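Local coordinates for uncharacterized protein (Enterococcus faecalis, PDB 3L1W), which is of unknown function but belongs to the endonuclease/exonuclease/phosphatase family and may act as a 3'-5' RNA exonuclease, at residues A26-I31 and A54-T59; Q81-I86 and F117-Q122; I129-D134 and T161-D166. One frame throughout, in Å; residues are numbered along the deposited sequence.

Contact 1. Residues A26-I31 and A54-T59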
loop_
_atom_site.group_PDB
_atom_site.type_symbol
_atom_site.label_atom_id
_atom_site.label_comp_id
_atom_site.label_asym_id
_atom_site.label_seq_id
_atom_site.Cartn_x
_atom_site.Cartn_y
_atom_site.Cartn_z
ATOM N N ALA A 26 -12.144 2.727 8.703
ATOM C CA ALA A 26 -10.801 2.246 8.423
ATOM C C ALA A 26 -10.822 1.138 7.378
ATOM O O ALA A 26 -9.991 1.114 6.472
ATOM C CB ALA A 26 -10.123 1.768 9.705
ATOM N N VAL A 27 -11.768 0.210 7.506
ATOM C CA VAL A 27 -11.888 -0.861 6.524
ATOM C C VAL A 27 -12.233 -0.310 5.138
ATOM O O VAL A 27 -11.618 -0.680 4.139
ATOM C CB VAL A 27 -12.940 -1.912 6.967
ATOM C CG1 VAL A 27 -13.302 -2.857 5.810
ATOM C CG2 VAL A 27 -12.429 -2.682 8.169
ATOM N N CYS A 28 -13.220 0.576 5.075
ATOM C CA CYS A 28 -13.645 1.104 3.783
ATOM C C CYS A 28 -12.584 2.000 3.140
ATOM O O CYS A 28 -12.412 1.995 1.918
ATOM C CB CYS A 28 -14.973 1.845 3.915
ATOM S SG CYS A 28 -16.362 0.731 4.265
ATOM N N GLN A 29 -11.876 2.775 3.956
ATOM C CA GLN A 29 -10.815 3.630 3.430
ATOM C C GLN A 29 -9.652 2.797 2.910
ATOM O O GLN A 29 -9.006 3.163 1.929
ATOM C CB GLN A 29 -10.343 4.619 4.501
ATOM C CG GLN A 29 -11.341 5.744 4.717
ATOM C CD GLN A 29 -11.070 6.509 5.982
ATOM O OE1 GLN A 29 -10.025 6.337 6.607
ATOM N NE2 GLN A 29 -12.018 7.354 6.382
ATOM N N LEU A 30 -9.383 1.673 3.565
ATOM C CA LEU A 30 -8.329 0.785 3.098
ATOM C C LEU A 30 -8.680 0.272 1.709
ATOM O O LEU A 30 -7.858 0.316 0.792
ATOM C CB LEU A 30 -8.134 -0.374 4.083
ATOM C CG LEU A 30 -7.010 -1.386 3.814
ATOM C CD1 LEU A 30 -6.679 -2.132 5.100
ATOM C CD2 LEU A 30 -7.362 -2.387 2.704
ATOM N N ILE A 31 -9.910 -0.218 1.564
ATOM C CA ILE A 31 -10.397 -0.701 0.277
ATOM C C ILE A 31 -10.308 0.396 -0.788
ATOM O O ILE A 31 -9.809 0.162 -1.893
ATOM C CB ILE A 31 -11.838 -1.253 0.420
ATOM C CG1 ILE A 31 -11.813 -2.506 1.304
ATOM C CG2 ILE A 31 -12.448 -1.534 -0.954
ATOM C CD1 ILE A 31 -13.186 -2.945 1.829
ATOM N N ALA A 54 -21.993 2.087 0.715
ATOM C CA ALA A 54 -22.084 3.519 0.980
ATOM C C ALA A 54 -20.716 4.195 1.023
ATOM O O ALA A 54 -20.556 5.325 0.548
ATOM C CB ALA A 54 -22.827 3.761 2.282
ATOM N N TYR A 55 -19.732 3.493 1.581
ATOM C CA TYR A 55 -18.447 4.117 1.904
ATOM C C TYR A 55 -17.252 3.654 1.079
ATOM O O TYR A 55 -16.152 4.162 1.262
ATOM C CB TYR A 55 -18.148 3.965 3.404
ATOM C CG TYR A 55 -19.146 4.701 4.259
ATOM C CD1 TYR A 55 -19.096 6.076 4.380
ATOM C CD2 TYR A 55 -20.143 4.016 4.941
ATOM C CE1 TYR A 55 -20.011 6.758 5.158
ATOM C CE2 TYR A 55 -21.066 4.690 5.726
ATOM C CZ TYR A 55 -20.992 6.063 5.825
ATOM O OH TYR A 55 -21.905 6.751 6.589
ATOM N N THR A 56 -17.449 2.696 0.182
ATOM C CA THR A 56 -16.413 2.405 -0.802
ATOM C C THR A 56 -16.881 2.847 -2.178
ATOM O O THR A 56 -18.069 3.139 -2.400
ATOM C CB THR A 56 -15.992 0.902 -0.874
ATOM O OG1 THR A 56 -16.953 0.172 -1.648
ATOM C CG2 THR A 56 -15.857 0.282 0.521
ATOM N N THR A 57 -15.935 2.874 -3.104
ATOM C CA THR A 57 -16.193 3.303 -4.469
ATOM C C THR A 57 -16.652 2.140 -5.353
ATOM O O THR A 57 -16.919 2.331 -6.535
ATOM C CB THR A 57 -14.913 3.888 -5.074
ATOM O OG1 THR A 57 -13.870 2.910 -4.991
ATOM C CG2 THR A 57 -14.481 5.124 -4.276
ATOM N N PHE A 58 -16.774 0.950 -4.771
ATOM C CA PHE A 58 -17.003 -0.271 -5.557
ATOM C C PHE A 58 -18.461 -0.670 -5.774
ATOM O O PHE A 58 -19.329 -0.391 -4.953
ATOM C CB PHE A 58 -16.306 -1.460 -4.887
ATOM C CG PHE A 58 -14.821 -1.435 -5.009
ATOM C CD1 PHE A 58 -14.061 -0.644 -4.173
ATOM C CD2 PHE A 58 -14.179 -2.212 -5.960
ATOM C CE1 PHE A 58 -12.669 -0.617 -4.287
ATOM C CE2 PHE A 58 -12.794 -2.197 -6.082
ATOM C CZ PHE A 58 -12.035 -1.390 -5.246
ATOM N N THR A 59 -18.715 -1.346 -6.892
ATOM C CA THR A 59 -19.970 -2.067 -7.071
ATOM C C THR A 59 -19.888 -3.302 -6.186
ATOM O O THR A 59 -18.817 -3.889 -6.042
ATOM C CB THR A 59 -20.162 -2.452 -8.547
ATOM O OG1 THR A 59 -20.222 -1.255 -9.330
ATOM C CG2 THR A 59 -21.468 -3.224 -8.747
#
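An ST turn at Thr56, where the chain leaves helix 46-55, is pressed against the flank of helix 20-34 by way of Cys28 and Ile31. Cys28 and Ile31 lie one turn apart along that helix, so both reach the incoming chain, and the backbones come nearest at Cys28 and Thr56. The sulfur of Cys28 touches two carbons that it sees at about a right angle, with SG 3.8 Å from CB of Tyr55 and 3.8 Å from CG2 of Thr56. Tyr55 contributes this CB, while its ring leads away from the helix. One turn on, the branch methyl of Ile31 does the work: CG2 comes to 3.5 Å from CE1 of Phe58, meeting the ring at a slant, and lies 4.1 Å from CG2 of Thr56. Leu77 of strand 73-78 touches both side chains.

Thr56 divides its two branches between the two tasks. Its chi1 of 80° sends CG2 to the helix and keeps OG1 back over its own chain, where it accepts the N-H of Phe58 at 3.2 Å (162° at the hydrogen) and donates to the carbonyl O of Leu52. The hydroxyl of this buried residue is thus gripped twice, and the turn that carries Phe58 toward Ile31 is held by it. Polar links between the two elements come from Asn32, just beyond the segment: its ND2 donates to Tyr55 O and its OD1 accepts from Thr57 N. The result is a helix-to-turn junction in which carbon and sulfur atoms make the direct contact and one asparagine ties down the backbone, within the outer helical layer that flanks a beta sheet in the DNase I-like sandwich fold.

Contact 2. Residues Q81-I86 and F117-Q122. With SO4 (sulfate ion), chain G.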
loop_
_atom_site.group_PDB
_atom_site.type_symbol
_atom_site.label_atom_id
_atom_site.label_comp_id
_atom_site.label_asym_id
_atom_site.label_seq_id
_atom_site.Cartn_x
_atom_site.Cartn_y
_atom_site.Cartn_z
ATOM N N GLN A 81 -15.365 -0.000 -14.309
ATOM C CA GLN A 81 -14.494 0.551 -15.341
ATOM C C GLN A 81 -13.337 -0.396 -15.645
ATOM O O GLN A 81 -12.648 -0.233 -16.648
ATOM C CB GLN A 81 -13.918 1.898 -14.908
ATOM C CG GLN A 81 -14.919 3.026 -14.820
ATOM C CD GLN A 81 -14.226 4.378 -14.713
ATOM O OE1 GLN A 81 -13.952 4.866 -13.616
ATOM N NE2 GLN A 81 -13.919 4.978 -15.862
ATOM N N LYS A 82 -13.114 -1.365 -14.760
ATOM C CA LYS A 82 -11.997 -2.299 -14.894
ATOM C C LYS A 82 -12.459 -3.711 -15.251
ATOM O O LYS A 82 -11.825 -4.400 -16.059
ATOM C CB LYS A 82 -11.181 -2.334 -13.596
ATOM C CG LYS A 82 -10.516 -0.996 -13.261
ATOM C CD LYS A 82 -9.698 -1.084 -11.990
ATOM C CE LYS A 82 -8.979 0.240 -11.691
ATOM N NZ LYS A 82 -8.318 0.209 -10.350
ATOM N N VAL A 83 -13.546 -4.157 -14.628
ATOM C CA VAL A 83 -14.113 -5.468 -14.949
ATOM C C VAL A 83 -15.621 -5.389 -14.950
ATOM O O VAL A 83 -16.210 -4.630 -14.184
ATOM C CB VAL A 83 -13.696 -6.561 -13.945
ATOM C CG1 VAL A 83 -12.180 -6.786 -13.979
ATOM C CG2 VAL A 83 -14.163 -6.210 -12.536
ATOM N N GLN A 84 -16.253 -6.178 -15.807
ATOM C CA GLN A 84 -17.705 -6.207 -15.841
ATOM C C GLN A 84 -18.197 -7.586 -15.439
ATOM O O GLN A 84 -17.617 -8.596 -15.836
ATOM C CB GLN A 84 -18.220 -5.839 -17.235
ATOM C CG GLN A 84 -17.886 -4.410 -17.651
ATOM C CD GLN A 84 -16.450 -4.253 -18.133
ATOM O OE1 GLN A 84 -15.978 -5.024 -18.971
ATOM N NE2 GLN A 84 -15.754 -3.245 -17.613
ATOM N N ALA A 85 -19.256 -7.628 -14.639
ATOM C CA ALA A 85 -19.842 -8.901 -14.254
ATOM C C ALA A 85 -20.827 -9.312 -15.328
ATOM O O ALA A 85 -21.749 -8.556 -15.652
ATOM C CB ALA A 85 -20.541 -8.795 -12.914
ATOM N N ILE A 86 -20.636 -10.502 -15.889
ATOM C CA ILE A 86 -21.574 -11.005 -16.894
ATOM C C ILE A 86 -22.473 -12.137 -16.403
ATOM O O ILE A 86 -23.461 -12.475 -17.058
ATOM C CB ILE A 86 -20.867 -11.397 -18.208
ATOM C CG1 ILE A 86 -19.794 -12.453 -17.962
ATOM C CG2 ILE A 86 -20.244 -10.162 -18.853
ATOM C CD1 ILE A 86 -19.190 -13.003 -19.252
ATOM N N PHE A 117 -16.619 -12.704 -14.858
ATOM C CA PHE A 117 -16.242 -11.326 -15.143
ATOM C C PHE A 117 -15.501 -11.232 -16.467
ATOM O O PHE A 117 -15.005 -12.234 -16.989
ATOM C CB PHE A 117 -15.332 -10.783 -14.034
ATOM C CG PHE A 117 -16.037 -10.547 -12.722
ATOM C CD1 PHE A 117 -16.107 -11.547 -11.763
ATOM C CD2 PHE A 117 -16.632 -9.320 -12.454
ATOM C CE1 PHE A 117 -16.759 -11.329 -10.556
ATOM C CE2 PHE A 117 -17.283 -9.093 -11.248
ATOM C CZ PHE A 117 -17.342 -10.090 -10.300
ATOM N N LYS A 118 -15.437 -10.027 -17.015
ATOM C CA LYS A 118 -14.532 -9.761 -18.123
ATOM C C LYS A 118 -13.789 -8.475 -17.864
ATOM O O LYS A 118 -14.397 -7.479 -17.475
ATOM C CB LYS A 118 -15.295 -9.609 -19.439
ATOM C CG LYS A 118 -15.730 -10.900 -20.084
ATOM C CD LYS A 118 -16.259 -10.602 -21.477
ATOM C CE LYS A 118 -16.982 -11.794 -22.057
ATOM N NZ LYS A 118 -17.685 -11.403 -23.294
ATOM N N GLU A 119 -12.480 -8.480 -18.095
ATOM C CA GLU A 119 -11.720 -7.241 -18.047
ATOM C C GLU A 119 -12.119 -6.346 -19.210
ATOM O O GLU A 119 -12.376 -6.828 -20.308
ATOM C CB GLU A 119 -10.219 -7.525 -18.117
ATOM C CG GLU A 119 -9.665 -8.197 -16.885
ATOM C CD GLU A 119 -8.145 -8.203 -16.876
ATOM O OE1 GLU A 119 -7.552 -7.136 -16.616
ATOM O OE2 GLU A 119 -7.554 -9.275 -17.123
ATOM N N THR A 120 -12.158 -5.039 -18.972
ATOM C CA THR A 120 -12.544 -4.085 -20.005
ATOM C C THR A 120 -11.797 -4.303 -21.326
ATOM O O THR A 120 -12.392 -4.267 -22.409
ATOM C CB THR A 120 -12.324 -2.647 -19.515
ATOM O OG1 THR A 120 -13.079 -2.443 -18.317
ATOM C CG2 THR A 120 -12.773 -1.647 -20.569
ATOM N N THR A 121 -10.496 -4.552 -21.221
ATOM C CA THR A 121 -9.620 -4.671 -22.380
ATOM C C THR A 121 -9.625 -6.061 -23.029
ATOM O O THR A 121 -9.293 -6.202 -24.205
ATOM C CB THR A 121 -8.174 -4.299 -21.996
ATOM O OG1 THR A 121 -7.283 -4.695 -23.044
ATOM C CG2 THR A 121 -7.767 -4.999 -20.699
ATOM N N GLN A 122 -10.002 -7.082 -22.265
ATOM C CA GLN A 122 -9.962 -8.459 -22.755
ATOM C C GLN A 122 -11.326 -8.898 -23.284
ATOM O O GLN A 122 -12.341 -8.269 -22.997
ATOM C CB GLN A 122 -9.503 -9.399 -21.639
ATOM C CG GLN A 122 -8.238 -8.944 -20.914
ATOM C CD GLN A 122 -6.984 -9.146 -21.741
ATOM O OE1 GLN A 122 -6.926 -10.031 -22.595
ATOM N NE2 GLN A 122 -5.966 -8.331 -21.485
HETATM S S SO4 G . -5.854 -2.583 -11.322
HETATM O O1 SO4 G . -6.246 -1.981 -10.046
HETATM O O2 SO4 G . -6.329 -1.718 -12.397
HETATM O O3 SO4 G . -4.401 -2.694 -11.385
HETATM O O4 SO4 G . -6.470 -3.902 -11.461
HETATM O O HOH W 1 -9.255 -3.599 -18.147
#
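Phe117 lays its ring beside Val83 and Ala85, one residue either side of Gln84 on the opposing strand. CD2 is 4.0 Å from CG2 of Val83 and CE2 is 3.7 Å from CB of Ala85, both carbons approaching obliquely. The two side chains of Val83 and Glu119 meet at a slant, CG1 against CG, on this same face of the sheet. That face looks inward: Tyr78 of strand 73-78 meets the Phe117 ring edge-to-face, and Ile76 packs on it too.

Gln84 and Lys118 project from the other face, and between them runs the reciprocal pair of backbone bonds of an antiparallel hydrogen-bonded pair, Gln84 N to Lys118 O (2.8 Å) and Lys118 N to Gln84 O (2.9 Å). Strand 83-92 is the outermost strand at this end of the second sheet of the family's beta sandwich, with strand 111-119 as its inner neighbour.

Where the pairing runs out, Thr120 takes over. A bend at chi2 (79°) folds the Gln84 amide across the threonine at about a right angle, and NE2 gives a straight bond of 2.9 Å to Thr120 OG1, which lies in the amide plane. The amide also donates to Glu80 O. Thr120 OG1 in turn donates to Gln81 O at 2.8 Å, from well above that carbonyl's plane, while Thr120 N binds Lys82 O. At the other end Ile86 CD1 rests on Lys118 CE. Lys82, fully extended, carries NZ to 3.0 Å from O1 of a sulfate, probably a crystallisation component, which Ser37 OG and Lys2 N also hold.

Contact 3. Residues I129-D134 and T161-D166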
loop_
_atom_site.group_PDB
_atom_site.type_symbol
_atom_site.label_atom_id
_atom_site.label_comp_id
_atom_site.label_asym_id
_atom_site.label_seq_id
_atom_site.Cartn_x
_atom_site.Cartn_y
_atom_site.Cartn_z
ATOM N N ILE A 129 -14.314 -17.049 -7.482
ATOM C CA ILE A 129 -15.047 -17.803 -6.468
ATOM C C ILE A 129 -14.607 -17.313 -5.093
ATOM O O ILE A 129 -13.439 -17.409 -4.750
ATOM C CB ILE A 129 -14.756 -19.320 -6.552
ATOM C CG1 ILE A 129 -15.031 -19.858 -7.967
ATOM C CG2 ILE A 129 -15.581 -20.075 -5.518
ATOM C CD1 ILE A 129 -14.542 -21.298 -8.185
ATOM N N ASN A 130 -15.555 -16.784 -4.326
ATOM C CA ASN A 130 -15.302 -16.261 -2.983
ATOM C C ASN A 130 -15.478 -17.390 -1.978
ATOM O O ASN A 130 -16.583 -17.908 -1.810
ATOM C CB ASN A 130 -16.277 -15.121 -2.680
ATOM C CG ASN A 130 -15.948 -14.390 -1.389
ATOM O OD1 ASN A 130 -15.264 -14.924 -0.520
ATOM N ND2 ASN A 130 -16.451 -13.165 -1.258
ATOM N N VAL A 131 -14.375 -17.764 -1.330
ATOM C CA VAL A 131 -14.312 -18.885 -0.402
ATOM C C VAL A 131 -14.416 -18.458 1.068
ATOM O O VAL A 131 -13.689 -17.575 1.506
ATOM C CB VAL A 131 -12.943 -19.597 -0.566
ATOM C CG1 VAL A 131 -12.775 -20.692 0.471
ATOM C CG2 VAL A 131 -12.805 -20.167 -1.992
ATOM N N HIS A 132 -15.301 -19.095 1.835
ATOM C CA HIS A 132 -15.187 -19.032 3.290
ATOM C C HIS A 132 -15.587 -20.365 3.887
ATOM O O HIS A 132 -16.771 -20.652 4.053
ATOM C CB HIS A 132 -16.031 -17.908 3.900
ATOM C CG HIS A 132 -15.699 -17.635 5.334
ATOM N ND1 HIS A 132 -16.434 -16.778 6.126
ATOM C CD2 HIS A 132 -14.696 -18.104 6.116
ATOM C CE1 HIS A 132 -15.906 -16.741 7.338
ATOM N NE2 HIS A 132 -14.848 -17.534 7.358
ATOM N N LEU A 133 -14.592 -21.182 4.205
ATOM C CA LEU A 133 -14.875 -22.550 4.641
ATOM C C LEU A 133 -15.123 -22.588 6.133
ATOM O O LEU A 133 -14.748 -21.666 6.846
ATOM C CB LEU A 133 -13.730 -23.495 4.264
ATOM C CG LEU A 133 -13.364 -23.517 2.779
ATOM C CD1 LEU A 133 -12.234 -24.492 2.509
ATOM C CD2 LEU A 133 -14.585 -23.862 1.936
ATOM N N ASP A 134 -15.754 -23.672 6.591
ATOM C CA ASP A 134 -16.133 -23.839 7.985
ATOM C C ASP A 134 -14.912 -23.886 8.896
ATOM O O ASP A 134 -13.888 -24.462 8.543
ATOM C CB ASP A 134 -16.928 -25.144 8.131
ATOM C CG ASP A 134 -18.085 -25.017 9.088
ATOM O OD1 ASP A 134 -18.980 -24.184 8.844
ATOM O OD2 ASP A 134 -18.111 -25.760 10.084
ATOM N N THR A 161 -9.569 -19.172 -13.572
ATOM C CA THR A 161 -10.347 -19.057 -12.341
ATOM C C THR A 161 -9.499 -18.540 -11.191
ATOM O O THR A 161 -8.331 -18.932 -11.054
ATOM C CB THR A 161 -10.962 -20.421 -11.949
ATOM O OG1 THR A 161 -11.885 -20.836 -12.966
ATOM C CG2 THR A 161 -11.707 -20.312 -10.624
ATOM N N LEU A 162 -10.086 -17.643 -10.392
ATOM C CA LEU A 162 -9.473 -17.118 -9.171
ATOM C C LEU A 162 -10.301 -17.640 -8.001
ATOM O O LEU A 162 -11.478 -17.288 -7.851
ATOM C CB LEU A 162 -9.477 -15.582 -9.160
ATOM C CG LEU A 162 -8.768 -14.906 -10.337
ATOM C CD1 LEU A 162 -9.104 -13.412 -10.405
ATOM C CD2 LEU A 162 -7.268 -15.130 -10.249
ATOM N N LEU A 163 -9.693 -18.510 -7.207
ATOM C CA LEU A 163 -10.350 -19.123 -6.061
ATOM C C LEU A 163 -9.782 -18.436 -4.827
ATOM O O LEU A 163 -8.632 -18.678 -4.453
ATOM C CB LEU A 163 -10.042 -20.627 -6.039
ATOM C CG LEU A 163 -10.581 -21.476 -4.884
ATOM C CD1 LEU A 163 -12.101 -21.627 -4.962
ATOM C CD2 LEU A 163 -9.915 -22.865 -4.873
HETATM N N MSE A 164 -10.573 -17.560 -4.209
HETATM C CA MSE A 164 -10.020 -16.606 -3.244
HETATM C C MSE A 164 -10.823 -16.571 -1.973
HETATM O O MSE A 164 -12.043 -16.502 -2.008
HETATM C CB MSE A 164 -10.057 -15.189 -3.828
HETATM C CG MSE A 164 -9.688 -15.109 -5.279
HETATM SE SE MSE A 164 -9.883 -13.289 -5.961
HETATM C CE MSE A 164 -8.444 -12.489 -4.975
ATOM N N GLY A 165 -10.145 -16.572 -0.839
ATOM C CA GLY A 165 -10.852 -16.322 0.397
ATOM C C GLY A 165 -10.229 -16.941 1.626
ATOM O O GLY A 165 -9.039 -17.254 1.670
ATOM N N ASP A 166 -11.074 -17.104 2.627
ATOM C CA ASP A 166 -10.662 -17.592 3.924
ATOM C C ASP A 166 -10.923 -19.096 3.992
ATOM O O ASP A 166 -12.076 -19.542 4.093
ATOM C CB ASP A 166 -11.445 -16.832 4.992
ATOM C CG ASP A 166 -11.066 -17.238 6.400
ATOM O OD1 ASP A 166 -10.374 -18.266 6.584
ATOM O OD2 ASP A 166 -11.476 -16.518 7.333
#
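Ile129 and Val131 pair with residues 161-166 through a parallel ladder in which each gives its N-H to one residue and its carbonyl to another two places on. Ile129 N donates to Leu162 O (2.9 Å) and Ile129 O accepts from N of Met164, which is a selenomethionine, almost straight at 176°. Val131 N donates to Met164 O at 2.7 Å, and Val131 O receives Asp166 N at 2.9 Å from above the carbonyl plane. Leu133 N to Asp166 O completes the set. Gly165, where the chain turns a corner, has no side chain and brings CA within 3.3 Å of Val131 O. Apolar packing backs the ladder on one face, notably a tight 3.4 Å between Val131 CG2 and Leu163 CD1.

Buried side-chain polar atoms find partners elsewhere. Asn130 ND2 donates to Ile41 O, and its OD1 accepts from Gln42 NE2. The carboxylate of Asp166 is held at both oxygens, OD2 by Asn7 ND2 and OD1 by Asn168 N. The His132 ring lies alongside it, the planes 23° apart, NE2 and OD2 at 3.5 Å without a hydrogen bond. Glu43, on strand 38-44 of the other sheet, touches the His132 side chain. With its backbone and both carboxylate oxygens engaged, Asp166 is probably held in one orientation in a polar cluster at the strand ends, consistent with the active-site end of DNase I-like enzymes.

From the N terminus the three contacts come in series, none nested in or crossing another. Contact 1 closes first, bringing the chain back to helix 20-34 after strand 38-44 and helix 46-55. The chain then lays down strands 59-64 and 73-78 of the first sheet and passes to the second, where contact 2 joins strand 83-92 to strand 111-119. Strand 126-132 follows as the next neighbour, and contact 3 closes the beta-alpha-beta crossover through helices 138-151 and 153-158 to strand 161-164. Contact 1 thus belongs to the helical layer beside the first sheet; contacts 2 and 3 share the second. Their centres lie about 20 Å apart.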